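Local coordinates for pectate lyase (Bacillus subtilis, PDB 5AMV), which cleaves polygalacturonate by calcium-dependent beta-elimination, releasing oligosaccharides with unsaturated galacturonosyl groups at their non-reducing ends, at residues A320-V324 with I379-V385; D326-A332 with L351-T355; V121-I125 with G142-Q146. One frame throughout, in Å; residues are numbered along the deposited sequence.

Contacts 1 and 2 are neighbours at one end of the parallel beta-helix, and contact 3 lies on the opposite side of the chain's centre, its nearest atoms about 24 Å from contact 1. Both of the first two involve strand 317-326: contact 1 sets the start of helix 382-392 against it, and contact 2 ties the adjoining strand 351-352 and its turn to the strand's end and the loop after it. Leu351 links them, its side chain packing on Ser382 and Val324. Contact 2 is at the surface, with two waters between polar groups, and contact 1 is partly buried, with a single cross-segment hydrogen bond. Buried contact 3 instead pairs parallel strands through a regular backbone ladder.

Contact 1: A320-V324 with I379-V385; sequences AQNNV and IDASANV
Asn322 reaches across to residues 380-382 with its side-chain amide, and it has the most surface covered here. Its ND2 donates to Asp380 O over 2.9 Å, nearly straight at 169°, with the acceptor lying almost in the amide plane. CG stands beside the backbone N (chi1 -65°), which turns the amide to the segment 379-385. Ser382 comes up against the same amide, its OG 3.1 Å from Asn322 CG, while the hydroxyl's hydrogen-bond partner is Gly349 O. Ile379 adds two branches. Its CG2 lies 4.0 Å from Asn322 ND2; the side chains of Ile379 and Gln321 are roughly perpendicular, and Ile379 CD1 comes 3.2 Å from Gln321 OE1, an oxygen hydrogen-bonded to His289. Beyond Asn322, Val324 and Val385 overlap side by side, pointing opposite ways, with Val324 CG2 3.6 Å from Val385 CB and 3.4 Å from Ser382 O. The contact thus packs the beginning of helix 382-392, and the chain leading into it, on strand 317-326 of the beta-helix; the adjacent strand 287-296 extends the platform, with Tyr291 and Asn292 touching Ile379 and Tyr294 touching Val324.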
ATOM      1  N   ALA A 320      17.514   0.434  -7.812  1.00  9.93           N
ATOM      2  CA  ALA A 320      16.625  -0.268  -8.725  1.00  9.38           C
ATOM      3  C   ALA A 320      17.394  -1.108  -9.729  1.00 10.20           C
ATOM      4  O   ALA A 320      18.395  -0.645 -10.301  1.00  9.44           O
ATOM      5  CB  ALA A 320      15.704   0.745  -9.436  1.00  8.99           C
ATOM      6  N   GLN A 321      16.989  -2.369  -9.886  1.00  9.19           N
ATOM      7  CA  GLN A 321      17.621  -3.241 -10.869  1.00  9.34           C
ATOM      8  C   GLN A 321      16.605  -4.019 -11.697  1.00  9.79           C
ATOM      9  O   GLN A 321      15.705  -4.670 -11.163  1.00  8.56           O
ATOM     10  CB  GLN A 321      18.526  -4.284 -10.186  1.00  9.39           C
ATOM     11  CG  GLN A 321      19.703  -3.681  -9.455  1.00  9.81           C
ATOM     12  CD  GLN A 321      20.432  -4.712  -8.655  1.00 12.65           C
ATOM     13  OE1 GLN A 321      19.928  -5.204  -7.644  1.00 13.13           O
ATOM     14  NE2 GLN A 321      21.634  -5.073  -9.109  1.00 14.29           N
ATOM     15  N   ASN A 322      16.829  -4.031 -13.008  1.00  9.58           N
ATOM     16  CA  ASN A 322      16.084  -4.888 -13.908  1.00  9.86           C
ATOM     17  C   ASN A 322      14.554  -4.810 -13.791  1.00  9.16           C
ATOM     18  O   ASN A 322      13.870  -5.855 -13.671  1.00  9.16           O
ATOM     19  CB  ASN A 322      16.605  -6.323 -13.868  1.00  9.99           C
ATOM     20  CG  ASN A 322      18.050  -6.421 -14.401  1.00 12.26           C
ATOM     21  OD1 ASN A 322      18.679  -5.376 -14.701  1.00 11.30           O
ATOM     22  ND2 ASN A 322      18.538  -7.633 -14.584  1.00 13.44           N
ATOM     23  N   ASN A 323      14.052  -3.580 -13.846  1.00  8.78           N
ATOM     24  CA  ASN A 323      12.625  -3.313 -13.824  1.00  8.72           C
ATOM     25  C   ASN A 323      12.166  -2.964 -15.218  1.00  9.47           C
ATOM     26  O   ASN A 323      12.958  -2.422 -16.006  1.00  8.44           O
ATOM     27  CB  ASN A 323      12.311  -2.128 -12.877  1.00  8.60           C
ATOM     28  CG  ASN A 323      12.643  -2.447 -11.440  1.00  8.20           C
ATOM     29  OD1 ASN A 323      11.912  -3.180 -10.788  1.00  8.32           O
ATOM     30  ND2 ASN A 323      13.790  -1.958 -10.944  1.00  5.78           N
ATOM     31  N   VAL A 324      10.895  -3.236 -15.509  1.00  9.05           N
ATOM     32  CA  VAL A 324      10.386  -3.090 -16.893  1.00  8.68           C
ATOM     33  C   VAL A 324       9.105  -2.241 -16.852  1.00  7.75           C
ATOM     34  O   VAL A 324       8.186  -2.589 -16.090  1.00  8.12           O
ATOM     35  CB  VAL A 324      10.086  -4.502 -17.439  1.00  8.69           C
ATOM     36  CG1 VAL A 324       9.425  -4.423 -18.878  1.00  8.82           C
ATOM     37  CG2 VAL A 324      11.377  -5.309 -17.523  1.00  8.29           C
ATOM     38  N   ILE A 379      18.264 -12.258  -9.280  1.00 17.32           N
ATOM     39  CA  ILE A 379      17.739 -11.162 -10.090  1.00 16.40           C
ATOM     40  C   ILE A 379      17.595 -11.614 -11.545  1.00 15.52           C
ATOM     41  O   ILE A 379      18.599 -11.917 -12.211  1.00 15.94           O
ATOM     42  CB  ILE A 379      18.616  -9.894  -9.931  1.00 16.28           C
ATOM     43  CG1 ILE A 379      18.696  -9.506  -8.450  1.00 18.08           C
ATOM     44  CG2 ILE A 379      18.078  -8.735 -10.803  1.00 14.76           C
ATOM     45  CD1 ILE A 379      19.597  -8.331  -8.179  1.00 19.70           C
ATOM     46  N   ASP A 380      16.358 -11.687 -12.035  1.00 12.97           N
ATOM     47  CA  ASP A 380      16.064 -12.068 -13.417  1.00 12.19           C
ATOM     48  C   ASP A 380      16.651 -11.022 -14.339  1.00 11.82           C
ATOM     49  O   ASP A 380      16.699  -9.828 -14.032  1.00 11.03           O
ATOM     50  CB  ASP A 380      14.555 -12.114 -13.697  1.00 11.58           C
ATOM     51  CG  ASP A 380      13.811 -13.111 -12.820  1.00 13.83           C
ATOM     52  OD1 ASP A 380      14.441 -14.052 -12.266  1.00 15.57           O
ATOM     53  OD2 ASP A 380      12.573 -12.943 -12.682  1.00 15.99           O
ATOM     54  N   ALA A 381      17.065 -11.484 -15.504  1.00 12.15           N
ATOM     55  CA  ALA A 381      17.351 -10.587 -16.633  1.00 11.99           C
ATOM     56  C   ALA A 381      16.104  -9.754 -16.958  1.00 11.54           C
ATOM     57  O   ALA A 381      14.966 -10.264 -16.961  1.00 11.29           O
ATOM     58  CB  ALA A 381      17.762 -11.430 -17.867  1.00 13.28           C
ATOM     59  N   SER A 382      16.311  -8.483 -17.278  1.00 11.43           N
ATOM     60  CA  SER A 382      15.177  -7.621 -17.642  1.00 11.20           C
ATOM     61  C   SER A 382      14.264  -8.176 -18.722  1.00 11.61           C
ATOM     62  O   SER A 382      13.041  -8.024 -18.659  1.00 11.27           O
ATOM     63  CB  SER A 382      15.681  -6.262 -18.056  1.00 10.40           C
ATOM     64  OG  SER A 382      16.542  -5.725 -17.076  1.00 11.09           O
ATOM     65  N   ALA A 383      14.839  -8.816 -19.749  1.00 11.52           N
ATOM     66  CA  ALA A 383      14.025  -9.377 -20.832  1.00 12.94           C
ATOM     67  C   ALA A 383      13.027 -10.445 -20.380  1.00 12.90           C
ATOM     68  O   ALA A 383      12.077 -10.731 -21.094  1.00 14.60           O
ATOM     69  CB  ALA A 383      14.969  -9.997 -21.922  1.00 13.28           C
ATOM     70  N   ASN A 384      13.201 -11.004 -19.178  1.00 13.94           N
ATOM     71  CA  ASN A 384      12.304 -12.073 -18.708  1.00 13.37           C
ATOM     72  C   ASN A 384      11.256 -11.603 -17.678  1.00 13.00           C
ATOM     73  O   ASN A 384      10.336 -12.346 -17.326  1.00 13.01           O
ATOM     74  CB  ASN A 384      13.112 -13.220 -18.116  1.00 13.80           C
ATOM     75  CG  ASN A 384      14.120 -13.814 -19.112  1.00 18.63           C
ATOM     76  OD1 ASN A 384      15.266 -14.095 -18.756  1.00 22.99           O
ATOM     77  ND2 ASN A 384      13.716 -13.934 -20.354  1.00 19.45           N
ATOM     78  N   VAL A 385      11.383 -10.342 -17.267  1.00 11.60           N
ATOM     79  CA  VAL A 385      10.520  -9.772 -16.207  1.00 10.94           C
ATOM     80  C   VAL A 385       9.050  -9.689 -16.544  1.00 10.67           C
ATOM     81  O   VAL A 385       8.220 -10.138 -15.719  1.00 11.38           O
ATOM     82  CB  VAL A 385      11.080  -8.425 -15.719  1.00  9.88           C
ATOM     83  CG1 VAL A 385      10.071  -7.682 -14.778  1.00  8.29           C
ATOM     84  CG2 VAL A 385      12.432  -8.659 -15.028  1.00  9.30           C
TER

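Contact 2: D326-A332 with L351-T355; sequences DVPGLSA and LLNGT
Asn353 lays its side-chain amide against the backbone of Val327 and meets both polar ends of that residue. ND2 donates to Val327 O at 2.8 Å, with the carbonyl oxygen close to the amide plane of Asn353, yet the nitrogen stands well above the plane of the carbonyl it approaches. Leu330 N reaches the same oxygen from the opposite face, closing the type II turn from Val327 to Leu330, so two donors grip Val327 O. On the other branch of the amide, Asn353 OD1 takes a weak bond from Val327 N at 2.9 Å, bent to 119°. A chi1 of -57° sets CG of Asn353 opposite its carbonyl carbon and swings the amide toward the loop from its place in the type I' turn that joins strands 351-352 and 355-356. Strand 351-352 runs parallel to strand 317-326 in the right-handed parallel beta-helix of polysaccharide lyase family 1, and the contact fastens its turn to the loop leaving that neighbour. The side chains of Leu352 and Leu330 lie nearly perpendicular, Leu352 CD1 4.1 Å from Leu330 CD2, while Leu352 CD2 rests 3.4 Å from Leu330 O and also touches the backbone of Ala332. One water joins Leu330 O to Asn353 ND2. Another donates to Asp326 OD1 and accepts from Gly354 N, while Asp326 OD2 is held by Tyr294 OH.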
ATOM      1  N   ASP A 326       6.101  -0.605 -19.270  1.00  7.81           N
ATOM      2  CA  ASP A 326       5.443  -0.476 -20.572  1.00  9.26           C
ATOM      3  C   ASP A 326       4.307   0.545 -20.510  1.00  9.15           C
ATOM      4  O   ASP A 326       3.144   0.225 -20.139  1.00  8.98           O
ATOM      5  CB  ASP A 326       4.922  -1.817 -21.046  1.00  8.86           C
ATOM      6  CG  ASP A 326       6.062  -2.748 -21.545  1.00 10.61           C
ATOM      7  OD1 ASP A 326       7.141  -2.235 -21.899  1.00  9.63           O
ATOM      8  OD2 ASP A 326       5.844  -3.958 -21.553  1.00 10.44           O
ATOM      9  N   VAL A 327       4.644   1.770 -20.901  1.00  7.90           N
ATOM     10  CA  VAL A 327       3.699   2.890 -20.964  1.00  8.26           C
ATOM     11  C   VAL A 327       3.964   3.561 -22.321  1.00  7.18           C
ATOM     12  O   VAL A 327       4.874   4.360 -22.454  1.00  7.89           O
ATOM     13  CB  VAL A 327       3.896   3.877 -19.767  1.00  7.51           C
ATOM     14  CG1 VAL A 327       2.925   5.079 -19.859  1.00  8.08           C
ATOM     15  CG2 VAL A 327       3.669   3.117 -18.415  1.00  7.52           C
ATOM     16  N   PRO A 328       3.160   3.221 -23.320  1.00  8.83           N
ATOM     17  CA  PRO A 328       3.461   3.707 -24.696  1.00  8.90           C
ATOM     18  C   PRO A 328       3.606   5.222 -24.735  1.00  9.50           C
ATOM     19  O   PRO A 328       2.808   5.949 -24.106  1.00 10.00           O
ATOM     20  CB  PRO A 328       2.227   3.244 -25.486  1.00  9.96           C
ATOM     21  CG  PRO A 328       1.885   1.916 -24.811  1.00 11.52           C
ATOM     22  CD  PRO A 328       2.089   2.191 -23.318  1.00  8.18           C
ATOM     23  N   GLY A 329       4.650   5.703 -25.398  1.00  9.19           N
ATOM     24  CA  GLY A 329       4.789   7.158 -25.623  1.00  9.44           C
ATOM     25  C   GLY A 329       5.456   7.941 -24.502  1.00 10.39           C
ATOM     26  O   GLY A 329       5.699   9.145 -24.658  1.00 10.54           O
ATOM     27  N   LEU A 330       5.765   7.271 -23.388  1.00 10.28           N
ATOM     28  CA  LEU A 330       6.446   7.896 -22.249  1.00 12.07           C
ATOM     29  C   LEU A 330       7.919   8.157 -22.560  1.00 11.91           C
ATOM     30  O   LEU A 330       8.581   7.360 -23.231  1.00 11.98           O
ATOM     31  CB  LEU A 330       6.323   6.982 -21.006  1.00 11.28           C
ATOM     32  CG  LEU A 330       6.551   7.665 -19.660  1.00 10.82           C
ATOM     33  CD1 LEU A 330       5.404   8.550 -19.249  1.00  9.77           C
ATOM     34  CD2 LEU A 330       6.831   6.612 -18.606  1.00 10.57           C
ATOM     35  N   SER A 331       8.418   9.295 -22.091  1.00 12.92           N
ATOM     36  CA  SER A 331       9.857   9.556 -22.073  1.00 12.33           C
ATOM     37  C   SER A 331      10.571   8.892 -20.886  1.00 12.61           C
ATOM     38  O   SER A 331       9.967   8.668 -19.818  1.00 12.98           O
ATOM     39  CB  SER A 331      10.100  11.064 -22.055  1.00 13.00           C
ATOM     40  OG  SER A 331       9.739  11.590 -20.774  1.00 14.12           O
ATOM     41  N   ALA A 332      11.854   8.583 -21.063  1.00 11.31           N
ATOM     42  CA  ALA A 332      12.692   8.072 -19.975  1.00 12.54           C
ATOM     43  C   ALA A 332      12.592   8.920 -18.702  1.00 11.66           C
ATOM     44  O   ALA A 332      12.493   8.363 -17.601  1.00 10.73           O
ATOM     45  CB  ALA A 332      14.158   7.938 -20.419  1.00 12.31           C
ATOM     46  N   LEU A 351      14.065  -1.074 -18.463  1.00  9.39           N
ATOM     47  CA  LEU A 351      13.546  -1.072 -19.803  1.00  9.87           C
ATOM     48  C   LEU A 351      12.270  -0.258 -19.838  1.00 10.85           C
ATOM     49  O   LEU A 351      11.411  -0.421 -18.953  1.00 10.86           O
ATOM     50  CB  LEU A 351      13.208  -2.480 -20.269  1.00  9.31           C
ATOM     51  CG  LEU A 351      14.336  -3.510 -20.376  1.00 10.88           C
ATOM     52  CD1 LEU A 351      13.775  -4.853 -20.926  1.00 10.12           C
ATOM     53  CD2 LEU A 351      15.551  -2.957 -21.226  1.00 11.09           C
ATOM     54  N   LEU A 352      12.140   0.596 -20.849  1.00  8.05           N
ATOM     55  CA  LEU A 352      10.920   1.412 -21.054  1.00  7.34           C
ATOM     56  C   LEU A 352      10.450   1.106 -22.466  1.00  7.73           C
ATOM     57  O   LEU A 352      11.150   1.479 -23.449  1.00  8.92           O
ATOM     58  CB  LEU A 352      11.245   2.905 -20.963  1.00  7.57           C
ATOM     59  CG  LEU A 352      10.066   3.832 -21.325  1.00  7.92           C
ATOM     60  CD1 LEU A 352       8.860   3.572 -20.391  1.00  9.35           C
ATOM     61  CD2 LEU A 352      10.456   5.349 -21.212  1.00  8.88           C
ATOM     62  N   ASN A 353       9.301   0.436 -22.573  1.00  7.39           N
ATOM     63  CA  ASN A 353       8.774   0.075 -23.892  1.00  7.74           C
ATOM     64  C   ASN A 353       9.819  -0.671 -24.695  1.00  7.09           C
ATOM     65  O   ASN A 353       9.991  -0.427 -25.882  1.00  7.51           O
ATOM     66  CB  ASN A 353       8.239   1.300 -24.618  1.00  7.60           C
ATOM     67  CG  ASN A 353       7.156   1.997 -23.789  1.00  8.14           C
ATOM     68  OD1 ASN A 353       6.286   1.316 -23.244  1.00  9.16           O
ATOM     69  ND2 ASN A 353       7.219   3.315 -23.681  1.00  8.78           N
ATOM     70  N   GLY A 354      10.574  -1.523 -23.990  1.00  7.24           N
ATOM     71  CA  GLY A 354      11.568  -2.374 -24.585  1.00  7.82           C
ATOM     72  C   GLY A 354      12.942  -1.717 -24.754  1.00  7.13           C
ATOM     73  O   GLY A 354      13.882  -2.428 -25.122  1.00  8.07           O
ATOM     74  N   THR A 355      13.044  -0.392 -24.582  1.00  7.17           N
ATOM     75  CA  THR A 355      14.306   0.321 -24.783  1.00  8.80           C
ATOM     76  C   THR A 355      15.060   0.390 -23.460  1.00  9.74           C
ATOM     77  O   THR A 355      14.477   0.787 -22.451  1.00  9.61           O
ATOM     78  CB  THR A 355      14.021   1.723 -25.252  1.00  9.04           C
ATOM     79  OG1 THR A 355      13.388   1.661 -26.526  1.00  8.92           O
ATOM     80  CG2 THR A 355      15.263   2.542 -25.371  1.00  8.93           C
TER
HETATM   81  O   HOH W   1       9.818  -2.475 -21.489  1.00 13.19           O
HETATM   82  O   HOH W   2       8.860   5.281 -25.121  1.00 12.57           O

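Contact 3: V121-I125 with G142-Q146; sequences VMVDI and GGNFQ
Gln146 is stretched out from its strand (chi1 179°, the chain extended beyond CG), which carries its amide alongside Asp124. Gln146 NE2 donates to Asp124 OD1 at 2.9 Å, almost straight at 173°, on the syn side but tilted out of the carboxylate plane, while OD1 lies in the amide plane of Gln146. On the other face of the sheet, Ile125 CD1 sits over one face of the Phe145 ring, 4.1 Å from its centroid, and Val123 CG2 reaches Phe145 CD1 at 3.6 Å; Leu41, Leu45 and Ile131 pack against this apolar side. The backbones are joined by parallel-strand hydrogen bonds: Asn144 N to Val121 O, Val123 N to Asn144 O, Gln146 N to Val123 O and Ile125 N to Gln146 O. Gln146 OE1 accepts from Asn189 ND2, so side-chain hydrogen bonds link three neighbouring strands of the beta-helix, 122-124, 144-147 and 186-189. A leucine in place of Asp124 would probably leave Gln146 NE2 without this acceptor, its amide held across the strands by the Asn189 bond. Asp124 OD2 lies close to like-charged Glu48, with a long, weak ion pair to Lys148, and the Gln146 bond probably helps to steady the carboxylate.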
ATOM      1  N   VAL A 121     -13.575  -1.018   9.987  1.00  6.02           N
ATOM      2  CA  VAL A 121     -12.751  -1.486   8.868  1.00  6.92           C
ATOM      3  C   VAL A 121     -11.275  -1.694   9.152  1.00  8.17           C
ATOM      4  O   VAL A 121     -10.625  -2.454   8.417  1.00  8.43           O
ATOM      5  CB  VAL A 121     -12.847  -0.540   7.649  1.00  6.52           C
ATOM      6  CG1 VAL A 121     -14.302  -0.403   7.156  1.00  4.81           C
ATOM      7  CG2 VAL A 121     -12.225   0.838   7.937  1.00  8.81           C
ATOM      8  N   MET A 122     -10.747  -1.026  10.183  1.00  8.28           N
ATOM      9  CA  MET A 122      -9.336  -1.129  10.497  0.62  9.19           C
ATOM     10  C   MET A 122      -9.120  -2.166  11.602  1.00  9.02           C
ATOM     11  O   MET A 122      -9.769  -2.108  12.618  1.00  9.90           O
ATOM     12  CB  MET A 122      -8.770   0.233  10.896  0.62 10.07           C
ATOM     13  CG  MET A 122      -7.256   0.302  10.700  0.62 12.80           C
ATOM     14  SD  MET A 122      -6.639   1.958  11.003  0.62 18.08           S
ATOM     15  CE  MET A 122      -7.494   2.928   9.805  0.62 14.25           C
ATOM     16  N   VAL A 123      -8.202  -3.111  11.371  1.00  9.28           N
ATOM     17  CA  VAL A 123      -7.819  -4.073  12.431  1.00  9.30           C
ATOM     18  C   VAL A 123      -6.306  -4.137  12.530  1.00  9.85           C
ATOM     19  O   VAL A 123      -5.608  -4.080  11.478  1.00 10.80           O
ATOM     20  CB  VAL A 123      -8.398  -5.502  12.212  1.00 10.33           C
ATOM     21  CG1 VAL A 123      -9.899  -5.473  12.467  1.00  9.96           C
ATOM     22  CG2 VAL A 123      -8.019  -6.052  10.767  1.00  8.70           C
ATOM     23  N   ASP A 124      -5.803  -4.280  13.756  1.00  9.50           N
ATOM     24  CA  ASP A 124      -4.362  -4.429  13.989  1.00 10.04           C
ATOM     25  C   ASP A 124      -3.958  -5.875  13.943  1.00  9.47           C
ATOM     26  O   ASP A 124      -4.616  -6.761  14.521  1.00  9.88           O
ATOM     27  CB  ASP A 124      -3.920  -3.822  15.319  1.00 11.07           C
ATOM     28  CG  ASP A 124      -4.113  -2.285  15.379  1.00 13.67           C
ATOM     29  OD1 ASP A 124      -4.236  -1.571  14.344  1.00 13.52           O
ATOM     30  OD2 ASP A 124      -4.159  -1.761  16.505  1.00 15.36           O
ATOM     31  N   ILE A 125      -2.855  -6.117  13.236  1.00  8.74           N
ATOM     32  CA  ILE A 125      -2.299  -7.462  13.136  1.00  8.23           C
ATOM     33  C   ILE A 125      -1.192  -7.606  14.198  1.00  9.36           C
ATOM     34  O   ILE A 125      -0.167  -6.894  14.129  1.00 10.10           O
ATOM     35  CB  ILE A 125      -1.716  -7.755  11.734  1.00  8.20           C
ATOM     36  CG1 ILE A 125      -2.676  -7.239  10.618  1.00  6.95           C
ATOM     37  CG2 ILE A 125      -1.369  -9.262  11.629  1.00  8.99           C
ATOM     38  CD1 ILE A 125      -4.159  -7.803  10.650  1.00  7.18           C
ATOM     39  N   GLY A 142     -13.052  -3.746   1.687  1.00  7.25           N
ATOM     40  CA  GLY A 142     -13.264  -2.569   2.557  1.00  6.97           C
ATOM     41  C   GLY A 142     -12.307  -2.435   3.744  1.00  6.67           C
ATOM     42  O   GLY A 142     -12.249  -1.379   4.359  1.00  6.31           O
ATOM     43  N   GLY A 143     -11.537  -3.488   4.034  1.00  6.36           N
ATOM     44  CA  GLY A 143     -10.700  -3.526   5.225  1.00  6.77           C
ATOM     45  C   GLY A 143      -9.340  -2.844   5.077  1.00  6.19           C
ATOM     46  O   GLY A 143      -8.816  -2.704   3.962  1.00  7.06           O
ATOM     47  N   ASN A 144      -8.796  -2.460   6.212  1.00  6.28           N
ATOM     48  CA  ASN A 144      -7.441  -1.879   6.280  1.00  6.90           C
ATOM     49  C   ASN A 144      -6.740  -2.641   7.367  1.00  7.71           C
ATOM     50  O   ASN A 144      -7.084  -2.497   8.552  1.00  8.81           O
ATOM     51  CB  ASN A 144      -7.565  -0.383   6.601  1.00  6.37           C
ATOM     52  CG  ASN A 144      -6.202   0.353   6.685  1.00  7.71           C
ATOM     53  OD1 ASN A 144      -5.084  -0.227   6.708  1.00 10.51           O
ATOM     54  ND2 ASN A 144      -6.309   1.629   6.709  1.00  5.34           N
ATOM     55  N   PHE A 145      -5.784  -3.501   6.992  1.00  6.96           N
ATOM     56  CA  PHE A 145      -4.952  -4.190   7.997  1.00  7.09           C
ATOM     57  C   PHE A 145      -3.851  -3.224   8.430  1.00  7.69           C
ATOM     58  O   PHE A 145      -3.162  -2.683   7.574  1.00  8.31           O
ATOM     59  CB  PHE A 145      -4.284  -5.453   7.428  1.00  6.74           C
ATOM     60  CG  PHE A 145      -5.197  -6.651   7.252  1.00  7.77           C
ATOM     61  CD1 PHE A 145      -6.577  -6.573   7.462  1.00  7.61           C
ATOM     62  CD2 PHE A 145      -4.638  -7.856   6.780  1.00 11.53           C
ATOM     63  CE1 PHE A 145      -7.417  -7.707   7.258  1.00  9.10           C
ATOM     64  CE2 PHE A 145      -5.453  -8.991   6.578  1.00 10.30           C
ATOM     65  CZ  PHE A 145      -6.834  -8.909   6.805  1.00  8.24           C
ATOM     66  N   GLN A 146      -3.695  -2.996   9.746  1.00  7.83           N
ATOM     67  CA  GLN A 146      -2.578  -2.157  10.224  1.00  6.65           C
ATOM     68  C   GLN A 146      -1.565  -3.047  10.932  1.00  8.74           C
ATOM     69  O   GLN A 146      -1.949  -3.896  11.730  1.00  8.92           O
ATOM     70  CB  GLN A 146      -3.090  -1.048  11.183  1.00  8.08           C
ATOM     71  CG  GLN A 146      -1.913  -0.227  11.670  1.00  8.42           C
ATOM     72  CD  GLN A 146      -2.267   1.045  12.427  1.00 13.06           C
ATOM     73  OE1 GLN A 146      -1.797   2.139  12.053  1.00 16.21           O
ATOM     74  NE2 GLN A 146      -3.045   0.918  13.515  1.00 14.61           N
TER